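Local coordinates for ankyrin repeat family protein (Enterococcus faecalis, PDB 3HRA) that is of unknown function but is built from ankyrin repeats and, like other such proteins, probably acts as a scaffold for protein binding, at residues G7-A12 and E23-T28. Residues are numbered along the deposited sequence; the frame is centred on the assembly and turned at random.
Sequences GALLEA and EILQDT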
# COMPACT_ATOMS: atom_id res chain seq x y z
N GLY A 7 -16.49 7.33 19.78
CA GLY A 7 -15.82 6.08 20.04
C GLY A 7 -16.65 4.85 19.74
O GLY A 7 -16.11 3.75 19.68
N ALA A 8 -17.96 5.04 19.56
CA ALA A 8 -18.85 3.92 19.29
C ALA A 8 -18.40 3.12 18.06
O ALA A 8 -18.38 1.88 18.07
CB ALA A 8 -20.30 4.42 19.10
N LEU A 9 -18.05 3.83 17.00
CA LEU A 9 -17.69 3.21 15.73
C LEU A 9 -16.32 2.56 15.82
O LEU A 9 -16.11 1.49 15.25
CB LEU A 9 -17.75 4.24 14.60
CG LEU A 9 -17.62 3.76 13.14
CD1 LEU A 9 -18.77 2.80 12.79
CD2 LEU A 9 -17.66 4.99 12.21
N LEU A 10 -15.38 3.19 16.52
CA LEU A 10 -14.07 2.58 16.76
C LEU A 10 -14.23 1.26 17.50
O LEU A 10 -13.58 0.27 17.16
CB LEU A 10 -13.18 3.52 17.57
CG LEU A 10 -12.51 4.65 16.80
CD1 LEU A 10 -12.06 5.76 17.74
CD2 LEU A 10 -11.34 4.12 15.98
N GLU A 11 -15.09 1.26 18.51
CA GLU A 11 -15.35 0.05 19.29
C GLU A 11 -15.96 -1.07 18.45
O GLU A 11 -15.54 -2.22 18.55
CB GLU A 11 -16.23 0.34 20.50
CG GLU A 11 -16.40 -0.85 21.42
CD GLU A 11 -17.50 -0.64 22.45
OE1 GLU A 11 -17.28 0.11 23.43
OE2 GLU A 11 -18.60 -1.23 22.28
N ALA A 12 -16.94 -0.73 17.62
CA ALA A 12 -17.52 -1.69 16.67
C ALA A 12 -16.48 -2.25 15.69
O ALA A 12 -16.51 -3.44 15.38
CB ALA A 12 -18.69 -1.09 15.91
N GLU A 23 -25.15 -0.52 11.56
CA GLU A 23 -26.13 0.11 12.43
C GLU A 23 -25.73 1.55 12.74
O GLU A 23 -26.54 2.45 12.62
CB GLU A 23 -26.29 -0.69 13.74
CG GLU A 23 -27.11 0.05 14.81
CD GLU A 23 -26.79 -0.42 16.24
OE1 GLU A 23 -27.13 -1.57 16.54
OE2 GLU A 23 -26.21 0.37 17.05
N ILE A 24 -24.48 1.75 13.15
CA ILE A 24 -24.03 3.09 13.50
C ILE A 24 -24.02 4.02 12.29
O ILE A 24 -24.39 5.18 12.39
CB ILE A 24 -22.64 3.06 14.16
CG1 ILE A 24 -22.71 2.35 15.52
CG2 ILE A 24 -22.08 4.48 14.30
CD1 ILE A 24 -21.34 1.95 16.06
N LEU A 25 -23.61 3.49 11.14
CA LEU A 25 -23.47 4.31 9.94
C LEU A 25 -24.82 4.79 9.41
O LEU A 25 -24.89 5.72 8.59
CB LEU A 25 -22.71 3.54 8.85
CG LEU A 25 -21.23 3.32 9.12
CD1 LEU A 25 -20.57 2.53 8.00
CD2 LEU A 25 -20.51 4.66 9.34
N GLN A 26 -25.90 4.17 9.88
CA GLN A 26 -27.25 4.60 9.48
C GLN A 26 -27.57 5.98 10.07
O GLN A 26 -28.44 6.69 9.56
CB GLN A 26 -28.29 3.55 9.91
CG GLN A 26 -29.71 3.81 9.42
CD GLN A 26 -30.57 4.60 10.40
OE1 GLN A 26 -31.72 4.93 10.11
NE2 GLN A 26 -30.02 4.92 11.57
N ASP A 27 -26.85 6.35 11.12
CA ASP A 27 -26.93 7.69 11.72
C ASP A 27 -26.18 8.69 10.84
O ASP A 27 -24.94 8.69 10.79
CB ASP A 27 -26.36 7.66 13.14
CG ASP A 27 -26.16 9.05 13.74
OD1 ASP A 27 -26.73 10.03 13.22
OD2 ASP A 27 -25.43 9.16 14.75
N THR A 28 -26.95 9.53 10.15
CA THR A 28 -26.40 10.44 9.14
C THR A 28 -25.52 11.53 9.73
O THR A 28 -24.79 12.20 9.00
CB THR A 28 -27.53 11.14 8.32
OG1 THR A 28 -28.35 11.91 9.21
CG2 THR A 28 -28.39 10.11 7.62
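Ile24 is set end-on against Ala8, Leu9 and Ala12, a compact example of how two short helices can pair through the projecting end of one side chain. Its CD1 methyl does most of the touching. That carbon sits 4.1 Å from Ala8 CB and 4.0 Å from Ala12 CB, the small residues one helical turn apart, and it also meets main chain, lying 3.6 Å from Ala8 O and 3.9 Å from Leu9 CA. The extended outer part of the chain, with CD1 anti to CA (chi2 164°), carries the methyl far enough to reach the helix backbone. Ala8 O is at the same time the acceptor for Ala12 N within its own helix, so the methyl rests against a carbonyl already engaged.

The branched side chains add a second layer of apolar contact. In Leu9, chi1 of -171° brings CG round and chi2 of 61° then spreads the methyls: CD1 lies 4.0 Å from Ile24 CG2, while CD2 lies 4.1 Å from Leu25 CD2, the two leucines crossing nearly at right angles. The Leu9 fork thus divides its methyls between successive residues of 23-28.

Between the two segments the contact is apolar; hydrogen bonds to other parts of the chain flank it. Glu34 receives Gly7 N and Leu10 N on its carboxylate at the start of helix 8-14, and Arg61 NE bonds to Leu25 O. Leu9 and Leu25 also both pack on Leu58 of helix 52-60, linking the pair to the next layer of the stack. Helices 8-14 and 18-25, joined by a short turn and packed antiparallel through small and branched aliphatic residues, make a helical pair of the kind that ankyrin proteins stack side by side, here at the N-terminal end of the array.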